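Local coordinates for protein pseudopodium-enriched atypical kinase 1 (Homo sapiens, PDB 6BHC) that is a pseudokinase, probably without normal kinase activity, that has an unusual catalytic cleft and dimerizes through its kinase-fold region, at residues A[28-39]-A[406-417]. The protein carries 1 engineered substitution. Sequence-based numbering, arbitrary orientation.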
ATOM      1  N   LEU A  28       4.925  -0.292 -11.116  1.00 27.24           N
ATOM      2  CA  LEU A  28       5.187  -1.688 -10.773  1.00 24.17           C
ATOM      3  C   LEU A  28       6.675  -2.006 -10.811  1.00 26.05           C
ATOM      4  O   LEU A  28       7.152  -2.834 -10.026  1.00 35.83           O
ATOM      5  CB  LEU A  28       4.420  -2.618 -11.713  1.00 24.73           C
ATOM      6  CG  LEU A  28       2.925  -2.794 -11.439  1.00 32.38           C
ATOM      7  CD1 LEU A  28       2.294  -3.684 -12.493  1.00 41.14           C
ATOM      8  CD2 LEU A  28       2.698  -3.370 -10.049  1.00 31.55           C
ATOM      9  N   LYS A  29       7.425  -1.368 -11.713  1.00 28.49           N
ATOM     10  CA  LYS A  29       8.874  -1.533 -11.710  1.00 31.23           C
ATOM     11  C   LYS A  29       9.487  -0.960 -10.438  1.00 30.69           C
ATOM     12  O   LYS A  29      10.419  -1.545  -9.874  1.00 25.62           O
ATOM     13  CB  LYS A  29       9.486  -0.873 -12.945  1.00 27.78           C
ATOM     14  CG  LYS A  29       9.161  -1.582 -14.246  1.00 30.82           C
ATOM     15  CD  LYS A  29       9.743  -0.843 -15.436  1.00 33.81           C
ATOM     16  CE  LYS A  29       9.417  -1.558 -16.734  1.00 33.73           C
ATOM     17  NZ  LYS A  29       9.826  -0.758 -17.919  1.00 45.34           N
ATOM     18  N   LYS A  30       8.974   0.180  -9.970  1.00 25.71           N
ATOM     19  CA  LYS A  30       9.478   0.757  -8.728  1.00 31.02           C
ATOM     20  C   LYS A  30       9.094  -0.102  -7.529  1.00 32.04           C
ATOM     21  O   LYS A  30       9.887  -0.263  -6.594  1.00 26.26           O
ATOM     22  CB  LYS A  30       8.956   2.186  -8.568  1.00 27.87           C
ATOM     23  CG  LYS A  30       9.481   2.914  -7.341  1.00 52.57           C
ATOM     24  CD  LYS A  30       8.954   4.341  -7.278  1.00 58.83           C
ATOM     25  CE  LYS A  30       9.416   5.056  -6.017  1.00 63.54           C
ATOM     26  NZ  LYS A  30       8.893   6.450  -5.945  1.00 68.42           N
ATOM     27  N   LEU A  31       7.884  -0.666  -7.542  1.00 25.15           N
ATOM     28  CA  LEU A  31       7.473  -1.563  -6.467  1.00 25.31           C
ATOM     29  C   LEU A  31       8.316  -2.832  -6.455  1.00 31.11           C
ATOM     30  O   LEU A  31       8.667  -3.341  -5.383  1.00 28.80           O
ATOM     31  CB  LEU A  31       5.990  -1.906  -6.607  1.00 29.54           C
ATOM     32  CG  LEU A  31       4.996  -0.766  -6.383  1.00 29.98           C
ATOM     33  CD1 LEU A  31       3.593  -1.182  -6.805  1.00 27.94           C
ATOM     34  CD2 LEU A  31       5.009  -0.328  -4.927  1.00 31.54           C
ATOM     35  N   ALA A  32       8.652  -3.356  -7.636  1.00 25.09           N
ATOM     36  CA  ALA A  32       9.478  -4.557  -7.699  1.00 32.98           C
ATOM     37  C   ALA A  32      10.884  -4.285  -7.181  1.00 26.54           C
ATOM     38  O   ALA A  32      11.460  -5.114  -6.466  1.00 30.12           O
ATOM     39  CB  ALA A  32       9.526  -5.089  -9.132  1.00 22.33           C
ATOM     40  N   VAL A  33      11.451  -3.127  -7.527  1.00 27.84           N
ATOM     41  CA  VAL A  33      12.782  -2.774  -7.045  1.00 25.03           C
ATOM     42  C   VAL A  33      12.761  -2.541  -5.539  1.00 40.53           C
ATOM     43  O   VAL A  33      13.694  -2.925  -4.823  1.00 35.08           O
ATOM     44  CB  VAL A  33      13.314  -1.545  -7.806  1.00 33.68           C
ATOM     45  CG1 VAL A  33      14.582  -1.012  -7.151  1.00 33.66           C
ATOM     46  CG2 VAL A  33      13.577  -1.900  -9.261  1.00 35.70           C
ATOM     47  N   LYS A  34      11.697  -1.912  -5.031  1.00 30.35           N
ATOM     48  CA  LYS A  34      11.591  -1.702  -3.591  1.00 36.79           C
ATOM     49  C   LYS A  34      11.450  -3.026  -2.849  1.00 36.37           C
ATOM     50  O   LYS A  34      12.037  -3.205  -1.775  1.00 38.04           O
ATOM     51  CB  LYS A  34      10.416  -0.777  -3.276  1.00 41.46           C
ATOM     52  CG  LYS A  34      10.817   0.671  -3.060  1.00 57.23           C
ATOM     53  CD  LYS A  34       9.605   1.554  -2.823  1.00 70.54           C
ATOM     54  CE  LYS A  34      10.022   2.940  -2.361  1.00 80.41           C
ATOM     55  NZ  LYS A  34      11.015   3.557  -3.282  1.00 82.70           N
ATOM     56  N   CYS A  35      10.676  -3.963  -3.401  1.00 34.30           N
ATOM     57  CA  CYS A  35      10.607  -5.297  -2.814  1.00 30.51           C
ATOM     58  C   CYS A  35      11.973  -5.968  -2.825  1.00 38.07           C
ATOM     59  O   CYS A  35      12.383  -6.576  -1.830  1.00 35.48           O
ATOM     60  CB  CYS A  35       9.589  -6.156  -3.564  1.00 25.82           C
ATOM     61  SG  CYS A  35       7.865  -5.686  -3.325  1.00 35.44           S
ATOM     62  N   GLU A  36      12.698  -5.856  -3.941  1.00 40.78           N
ATOM     63  CA  GLU A  36      14.016  -6.473  -4.042  1.00 46.31           C
ATOM     64  C   GLU A  36      14.955  -5.960  -2.957  1.00 42.26           C
ATOM     65  O   GLU A  36      15.676  -6.744  -2.329  1.00 48.72           O
ATOM     66  CB  GLU A  36      14.601  -6.219  -5.432  1.00 55.19           C
ATOM     67  CG  GLU A  36      16.054  -6.629  -5.590  1.00 66.87           C
ATOM     68  CD  GLU A  36      16.534  -6.509  -7.023  1.00 78.47           C
ATOM     69  OE1 GLU A  36      16.070  -7.295  -7.875  1.00 75.17           O
ATOM     70  OE2 GLU A  36      17.368  -5.620  -7.299  1.00 92.41           O
ATOM     71  N   ASP A  37      14.952  -4.650  -2.710  1.00 34.59           N
ATOM     72  CA  ASP A  37      15.833  -4.098  -1.687  1.00 39.57           C
ATOM     73  C   ASP A  37      15.399  -4.512  -0.286  1.00 44.20           C
ATOM     74  O   ASP A  37      16.239  -4.616   0.615  1.00 45.40           O
ATOM     75  CB  ASP A  37      15.885  -2.575  -1.807  1.00 44.15           C
ATOM     76  CG  ASP A  37      16.490  -2.116  -3.123  1.00 58.58           C
ATOM     77  OD1 ASP A  37      17.228  -2.907  -3.747  1.00 65.27           O
ATOM     78  OD2 ASP A  37      16.232  -0.963  -3.530  1.00 63.08           O
ATOM     79  N   LEU A  38      14.103  -4.758  -0.081  1.00 47.93           N
ATOM     80  CA  LEU A  38      13.635  -5.203   1.227  1.00 51.58           C
ATOM     81  C   LEU A  38      13.980  -6.667   1.477  1.00 51.14           C
ATOM     82  O   LEU A  38      14.310  -7.044   2.606  1.00 45.75           O
ATOM     83  CB  LEU A  38      12.126  -4.984   1.349  1.00 56.34           C
ATOM     84  CG  LEU A  38      11.657  -3.527   1.405  1.00 71.31           C
ATOM     85  CD1 LEU A  38      10.142  -3.461   1.505  1.00 74.72           C
ATOM     86  CD2 LEU A  38      12.311  -2.796   2.567  1.00 69.95           C
ATOM     87  N   PHE A  39      13.907  -7.506   0.441  1.00 47.29           N
ATOM     88  CA  PHE A  39      14.240  -8.914   0.598  1.00 41.68           C
ATOM     89  C   PHE A  39      15.743  -9.168   0.619  1.00 41.90           C
ATOM     90  O   PHE A  39      16.169 -10.237   1.069  1.00 45.78           O
ATOM     91  CB  PHE A  39      13.601  -9.742  -0.520  1.00 30.28           C
ATOM     92  CG  PHE A  39      12.125  -9.962  -0.348  1.00 45.56           C
ATOM     93  CD1 PHE A  39      11.650 -10.979   0.462  1.00 52.71           C
ATOM     94  CD2 PHE A  39      11.210  -9.157  -1.003  1.00 45.62           C
ATOM     95  CE1 PHE A  39      10.290 -11.181   0.616  1.00 54.89           C
ATOM     96  CE2 PHE A  39       9.851  -9.354  -0.851  1.00 41.59           C
ATOM     97  CZ  PHE A  39       9.391 -10.367  -0.041  1.00 39.46           C
ATOM     98  N   LEU A 406       6.720 -13.511  -0.815  1.00 26.92           N
ATOM     99  CA  LEU A 406       7.631 -13.731  -1.932  1.00 27.52           C
ATOM    100  C   LEU A 406       6.878 -13.788  -3.254  1.00 26.68           C
ATOM    101  O   LEU A 406       7.360 -13.282  -4.274  1.00 24.64           O
ATOM    102  CB  LEU A 406       8.428 -15.014  -1.706  1.00 25.40           C
ATOM    103  CG  LEU A 406       9.358 -15.451  -2.837  1.00 37.97           C
ATOM    104  CD1 LEU A 406      10.381 -14.368  -3.137  1.00 42.89           C
ATOM    105  CD2 LEU A 406      10.043 -16.760  -2.479  1.00 44.87           C
ATOM    106  N   GLU A 407       5.684 -14.388  -3.253  1.00 27.28           N
ATOM    107  CA  GLU A 407       4.910 -14.493  -4.484  1.00 30.50           C
ATOM    108  C   GLU A 407       4.438 -13.129  -4.973  1.00 25.42           C
ATOM    109  O   GLU A 407       4.325 -12.914  -6.185  1.00 32.35           O
ATOM    110  CB  GLU A 407       3.718 -15.429  -4.280  1.00 36.41           C
ATOM    111  CG  GLU A 407       3.017 -15.820  -5.571  1.00 47.25           C
ATOM    112  CD  GLU A 407       1.900 -16.819  -5.355  1.00 46.34           C
ATOM    113  OE1 GLU A 407       0.904 -16.768  -6.107  1.00 48.50           O
ATOM    114  OE2 GLU A 407       2.016 -17.656  -4.435  1.00 51.71           O
ATOM    115  N   ASP A 408       4.161 -12.198  -4.054  1.00 22.96           N
ATOM    116  CA  ASP A 408       3.759 -10.856  -4.464  1.00 21.97           C
ATOM    117  C   ASP A 408       4.885 -10.149  -5.203  1.00 20.32           C
ATOM    118  O   ASP A 408       4.652  -9.479  -6.217  1.00 24.72           O
ATOM    119  CB  ASP A 408       3.329 -10.038  -3.246  1.00 35.95           C
ATOM    120  CG  ASP A 408       2.163 -10.660  -2.506  1.00 50.46           C
ATOM    121  OD1 ASP A 408       1.358 -11.370  -3.147  1.00 60.58           O
ATOM    122  OD2 ASP A 408       2.050 -10.433  -1.283  1.00 56.02           O
ATOM    123  N   TRP A 409       6.115 -10.279  -4.704  1.00 23.96           N
ATOM    124  CA  TRP A 409       7.264  -9.694  -5.383  1.00 22.47           C
ATOM    125  C   TRP A 409       7.434 -10.287  -6.777  1.00 20.32           C
ATOM    126  O   TRP A 409       7.574  -9.556  -7.763  1.00 25.03           O
ATOM    127  CB  TRP A 409       8.520  -9.906  -4.537  1.00 19.43           C
ATOM    128  CG  TRP A 409       9.803  -9.482  -5.188  1.00 26.05           C
ATOM    129  CD1 TRP A 409       9.962  -8.552  -6.176  1.00 23.28           C
ATOM    130  CD2 TRP A 409      11.112  -9.983  -4.895  1.00 30.32           C
ATOM    131  NE1 TRP A 409      11.289  -8.443  -6.515  1.00 32.14           N
ATOM    132  CE2 TRP A 409      12.016  -9.312  -5.742  1.00 34.96           C
ATOM    133  CE3 TRP A 409      11.608 -10.934  -3.998  1.00 31.90           C
ATOM    134  CZ2 TRP A 409      13.387  -9.562  -5.718  1.00 36.15           C
ATOM    135  CZ3 TRP A 409      12.968 -11.179  -3.974  1.00 34.05           C
ATOM    136  CH2 TRP A 409      13.842 -10.495  -4.828  1.00 35.43           C
ATOM    137  N   LEU A 410       7.410 -11.619  -6.878  1.00 17.51           N
ATOM    138  CA  LEU A 410       7.596 -12.267  -8.172  1.00 23.05           C
ATOM    139  C   LEU A 410       6.486 -11.891  -9.147  1.00 22.18           C
ATOM    140  O   LEU A 410       6.734 -11.723 -10.347  1.00 22.33           O
ATOM    141  CB  LEU A 410       7.667 -13.784  -7.990  1.00 25.95           C
ATOM    142  CG  LEU A 410       8.765 -14.287  -7.046  1.00 41.37           C
ATOM    143  CD1 LEU A 410       8.740 -15.805  -6.926  1.00 45.74           C
ATOM    144  CD2 LEU A 410      10.133 -13.806  -7.503  1.00 39.96           C
ATOM    145  N   CYS A 411       5.255 -11.748  -8.651  1.00 22.10           N
ATOM    146  CA  CYS A 411       4.158 -11.336  -9.520  1.00 21.25           C
ATOM    147  C   CYS A 411       4.357  -9.908 -10.013  1.00 23.14           C
ATOM    148  O   CYS A 411       4.068  -9.601 -11.176  1.00 29.28           O
ATOM    149  CB  CYS A 411       2.824 -11.470  -8.786  1.00 30.78           C
ATOM    150  SG  CYS A 411       1.377 -11.071  -9.794  1.00 26.45           S
ATOM    151  N   ALA A 412       4.855  -9.024  -9.144  1.00 24.76           N
ATOM    152  CA  ALA A 412       5.157  -7.663  -9.571  1.00 17.38           C
ATOM    153  C   ALA A 412       6.270  -7.645 -10.612  1.00 23.28           C
ATOM    154  O   ALA A 412       6.227  -6.846 -11.553  1.00 25.38           O
ATOM    155  CB  ALA A 412       5.533  -6.801  -8.365  1.00 20.51           C
ATOM    156  N   GLN A 413       7.278  -8.512 -10.457  1.00 23.04           N
ATOM    157  CA  GLN A 413       8.337  -8.601 -11.458  1.00 26.05           C
ATOM    158  C   GLN A 413       7.774  -8.975 -12.820  1.00 17.63           C
ATOM    159  O   GLN A 413       8.188  -8.428 -13.848  1.00 22.15           O
ATOM    160  CB  GLN A 413       9.390  -9.625 -11.036  1.00 27.14           C
ATOM    161  CG  GLN A 413      10.325  -9.183  -9.929  1.00 39.67           C
ATOM    162  CD  GLN A 413      11.495 -10.136  -9.753  1.00 50.20           C
ATOM    163  OE1 GLN A 413      12.367  -9.918  -8.912  1.00 64.30           O
ATOM    164  NE2 GLN A 413      11.520 -11.199 -10.551  1.00 53.79           N
ATOM    165  N   TYR A 414       6.825  -9.910 -12.842  1.00 19.45           N
ATOM    166  CA  TYR A 414       6.257 -10.383 -14.096  1.00 18.11           C
ATOM    167  C   TYR A 414       5.500  -9.270 -14.813  1.00 20.34           C
ATOM    168  O   TYR A 414       5.804  -8.935 -15.963  1.00 18.16           O
ATOM    169  CB  TYR A 414       5.351 -11.578 -13.810  1.00 17.08           C
ATOM    170  CG  TYR A 414       4.603 -12.127 -14.999  1.00 17.83           C
ATOM    171  CD1 TYR A 414       5.194 -12.193 -16.256  1.00 14.37           C
ATOM    172  CD2 TYR A 414       3.311 -12.611 -14.854  1.00 17.84           C
ATOM    173  CE1 TYR A 414       4.505 -12.711 -17.337  1.00 20.59           C
ATOM    174  CE2 TYR A 414       2.619 -13.130 -15.924  1.00 20.42           C
ATOM    175  CZ  TYR A 414       3.218 -13.179 -17.161  1.00 20.39           C
ATOM    176  OH  TYR A 414       2.516 -13.703 -18.221  1.00 14.99           O
ATOM    177  N   LEU A 415       4.518  -8.671 -14.137  1.00 16.19           N
ATOM    178  CA  LEU A 415       3.658  -7.689 -14.792  1.00 22.25           C
ATOM    179  C   LEU A 415       4.397  -6.396 -15.114  1.00 26.05           C
ATOM    180  O   LEU A 415       4.014  -5.686 -16.051  1.00 28.27           O
ATOM    181  CB  LEU A 415       2.439  -7.397 -13.921  1.00 23.28           C
ATOM    182  CG  LEU A 415       1.538  -8.604 -13.653  1.00 24.31           C
ATOM    183  CD1 LEU A 415       0.299  -8.193 -12.877  1.00 31.07           C
ATOM    184  CD2 LEU A 415       1.161  -9.283 -14.960  1.00 16.58           C
ATOM    185  N   ALA A 416       5.449  -6.069 -14.360  1.00 19.34           N
ATOM    186  CA  ALA A 416       6.151  -4.809 -14.591  1.00 31.38           C
ATOM    187  C   ALA A 416       6.949  -4.844 -15.888  1.00 30.79           C
ATOM    188  O   ALA A 416       7.030  -3.835 -16.600  1.00 26.20           O
ATOM    189  CB  ALA A 416       7.068  -4.491 -13.412  1.00 18.28           C
ATOM    190  N   PHE A 417       7.544  -5.991 -16.213  1.00 21.29           N
ATOM    191  CA  PHE A 417       8.435  -6.101 -17.359  1.00 17.54           C
ATOM    192  C   PHE A 417       7.837  -6.857 -18.536  1.00 23.15           C
ATOM    193  O   PHE A 417       8.469  -6.912 -19.596  1.00 28.54           O
ATOM    194  CB  PHE A 417       9.750  -6.772 -16.940  1.00 19.32           C
ATOM    195  CG  PHE A 417      10.576  -5.943 -16.001  1.00 29.87           C
ATOM    196  CD1 PHE A 417      10.378  -6.015 -14.632  1.00 32.72           C
ATOM    197  CD2 PHE A 417      11.545  -5.083 -16.490  1.00 35.51           C
ATOM    198  CE1 PHE A 417      11.135  -5.247 -13.767  1.00 36.05           C
ATOM    199  CE2 PHE A 417      12.306  -4.313 -15.632  1.00 44.69           C
ATOM    200  CZ  PHE A 417      12.100  -4.394 -14.268  1.00 39.17           C
TER
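Leu28 and Ala416 come together where helix 28-39 runs roughly antiparallel to helix 406-417, the axes 8.5 Å apart at closest approach and at 147° between their N-to-C directions. Ala416, small and facing helix 28-39, allows the close approach at this end. The CA atoms of Leu28 and Ala416 are 5.0 Å apart, and Ala416 CB lies 3.7 Å from Leu28 CB. Leu28 also reaches Leu415 CB with its CD1 branch. Lys29 lays CG over one face of the Phe417 ring, a CH-pi contact. In the middle, two methyl groups meet, Ala32 CB 4.4 Å from Ala412 CB.

Trp409 is the knob that fills a hole made by Ala32, Cys35, Glu36 and Phe39. Its CG is anti to the backbone N (chi1 174°), which carries the indole across to helix 28-39. Cys35 CB sits over the five-membered ring, 3.6 Å from Trp409 CD1. Glu36 CA lies over the indole toward its rim, and Glu36 CB touches Trp409 CZ2. The Phe39 ring is nearly parallel to the six-membered ring, planes at 10°, but offset so far that little of one lies over the other. Their nearest atoms are Phe39 CD2 and Trp409 CE3, 3.5 Å apart. An alanine in place of Trp409 would probably leave a gap between the helices and set the Phe39 ring free to turn.

The contact joins helix 16-39, the first of the modelled chain, to the late helix 406-417. Helix 371-396 adds to this helical bundle, packing on Leu28 through Arg386 and Met390. Leu398 of the second subunit packs on Leu31 and Cys35, consistent with a part in the dimer. Phe115 meets the Trp409 ring edge-to-face, and Gln186 of helix 173-194 touches Leu406.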